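Local coordinates for Adenylate/guanylate cyclase/hydrolase, alpha/beta fold family (Ruegeria pomeroyi, PDB 3MR7), which probably acts as an adenylate cyclase, this chain being the nucleotide cyclase domain of a longer protein that also carries an alpha/beta-hydrolase region, at residues Cys8-Ala13 with Asp115-Ala120. Sequence-based numbering, arbitrary orientation.
Sequences CAILAA and DAVNVA
Ile10 sets CG2 opposite its backbone N and CG1 opposite its carbonyl carbon (chi1 -63°), and this directs the two branches to Ala120 and Val117, three residues apart on helix 115-126. CG2 meets the methyl of Ala120, 3.5 Å from its CB, whereas CG1 reaches back toward Val117. That valine meets the strand most closely through its CG2, at a loose 4.4 Å from Ile10 CG1, and also touches Leu61 of the neighbouring strand 59-64. Two residues along the strand, Ala12 points its methyl at the helix as well; CB lies 3.6 Å from the carbonyl O of Ala120. The methyl of Ala120 thus packs on Ile10 CG2, while Ala12 lies mainly against the carbonyl of Ala120. Here helix 115-126 packs on one face of the mixed beta-sheet of the nucleotide cyclase domain; the axes of segments 8-13 and 115-120 approach to 7.9 Å, with their directions 34° apart. Strand 4-15 runs between strands 59-64 and 96-107, antiparallel to both. Leu11 turns to the other face of the sheet, and Asn101 ND2 of strand 96-107 hydrogen-bonds Ala116 O.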
loop_
_atom_site.group_PDB
_atom_site.type_symbol
_atom_site.label_atom_id
_atom_site.label_comp_id
_atom_site.label_asym_id
_atom_site.label_seq_id
_atom_site.Cartn_x
_atom_site.Cartn_y
_atom_site.Cartn_z
ATOM N N CYS A 8 -10.140 -19.972 -10.116
ATOM C CA CYS A 8 -8.848 -19.518 -10.630
ATOM C C CYS A 8 -7.913 -19.048 -9.560
ATOM O O CYS A 8 -8.333 -18.580 -8.519
ATOM C CB CYS A 8 -9.025 -18.383 -11.650
ATOM S SG CYS A 8 -8.587 -18.829 -13.337
ATOM N N ALA A 9 -6.629 -19.161 -9.842
ATOM C CA ALA A 9 -5.613 -18.613 -8.978
ATOM C C ALA A 9 -5.245 -17.239 -9.524
ATOM O O ALA A 9 -4.681 -17.120 -10.598
ATOM C CB ALA A 9 -4.411 -19.519 -8.970
ATOM N N ILE A 10 -5.582 -16.201 -8.785
ATOM C CA ILE A 10 -5.250 -14.849 -9.175
ATOM C C ILE A 10 -4.036 -14.368 -8.383
ATOM O O ILE A 10 -3.916 -14.634 -7.186
ATOM C CB ILE A 10 -6.420 -13.906 -8.909
ATOM C CG1 ILE A 10 -7.601 -14.309 -9.758
ATOM C CG2 ILE A 10 -6.056 -12.489 -9.236
ATOM C CD1 ILE A 10 -8.375 -15.387 -9.174
ATOM N N LEU A 11 -3.158 -13.649 -9.080
ATOM C CA LEU A 11 -1.934 -13.087 -8.541
ATOM C C LEU A 11 -1.894 -11.597 -8.887
ATOM O O LEU A 11 -1.981 -11.240 -10.049
ATOM C CB LEU A 11 -0.733 -13.844 -9.117
ATOM C CG LEU A 11 0.673 -13.257 -9.308
ATOM C CD1 LEU A 11 0.913 -11.868 -8.709
ATOM C CD2 LEU A 11 1.706 -14.238 -8.812
ATOM N N ALA A 12 -1.808 -10.737 -7.869
ATOM C CA ALA A 12 -1.637 -9.300 -8.076
ATOM C C ALA A 12 -0.260 -8.872 -7.589
ATOM O O ALA A 12 0.216 -9.348 -6.560
ATOM C CB ALA A 12 -2.739 -8.497 -7.349
ATOM N N ALA A 13 0.361 -7.952 -8.319
ATOM C CA ALA A 13 1.675 -7.399 -7.966
ATOM C C ALA A 13 1.827 -5.910 -8.286
ATOM O O ALA A 13 1.297 -5.432 -9.279
ATOM C CB ALA A 13 2.790 -8.205 -8.643
ATOM N N ASP A 115 -15.342 -10.914 -6.546
ATOM C CA ASP A 115 -14.720 -10.696 -5.253
ATOM C C ASP A 115 -13.311 -11.263 -5.231
ATOM O O ASP A 115 -12.363 -10.546 -4.931
ATOM C CB ASP A 115 -15.518 -11.388 -4.163
ATOM C CG ASP A 115 -16.830 -10.714 -3.882
ATOM O OD1 ASP A 115 -17.143 -9.738 -4.589
ATOM O OD2 ASP A 115 -17.546 -11.160 -2.950
ATOM N N ALA A 116 -13.164 -12.547 -5.556
ATOM C CA ALA A 116 -11.848 -13.164 -5.467
ATOM C C ALA A 116 -10.741 -12.333 -6.128
ATOM O O ALA A 116 -9.622 -12.342 -5.668
ATOM C CB ALA A 116 -11.850 -14.607 -5.974
ATOM N N VAL A 117 -11.044 -11.591 -7.172
ATOM C CA VAL A 117 -10.032 -10.733 -7.782
ATOM C C VAL A 117 -9.707 -9.532 -6.876
ATOM O O VAL A 117 -8.540 -9.194 -6.640
ATOM C CB VAL A 117 -10.508 -10.237 -9.153
ATOM C CG1 VAL A 117 -9.453 -9.347 -9.806
ATOM C CG2 VAL A 117 -10.849 -11.428 -10.044
ATOM N N ASN A 118 -10.751 -8.896 -6.361
ATOM C CA ASN A 118 -10.602 -7.785 -5.435
ATOM C C ASN A 118 -9.759 -8.159 -4.236
ATOM O O ASN A 118 -8.968 -7.375 -3.743
ATOM C CB ASN A 118 -11.971 -7.263 -5.004
ATOM C CG ASN A 118 -12.660 -6.480 -6.110
ATOM O OD1 ASN A 118 -12.209 -6.497 -7.248
ATOM N ND2 ASN A 118 -13.735 -5.777 -5.780
ATOM N N VAL A 119 -9.908 -9.393 -3.794
ATOM C CA VAL A 119 -9.159 -9.887 -2.671
ATOM C C VAL A 119 -7.670 -10.116 -3.008
ATOM O O VAL A 119 -6.791 -9.897 -2.164
ATOM C CB VAL A 119 -9.890 -11.103 -2.070
ATOM C CG1 VAL A 119 -9.052 -11.828 -0.997
ATOM C CG2 VAL A 119 -11.210 -10.632 -1.501
ATOM N N ALA A 120 -7.368 -10.511 -4.240
ATOM C CA ALA A 120 -5.969 -10.709 -4.615
ATOM C C ALA A 120 -5.257 -9.364 -4.598
ATOM O O ALA A 120 -4.119 -9.234 -4.118
ATOM C CB ALA A 120 -5.851 -11.344 -5.977
#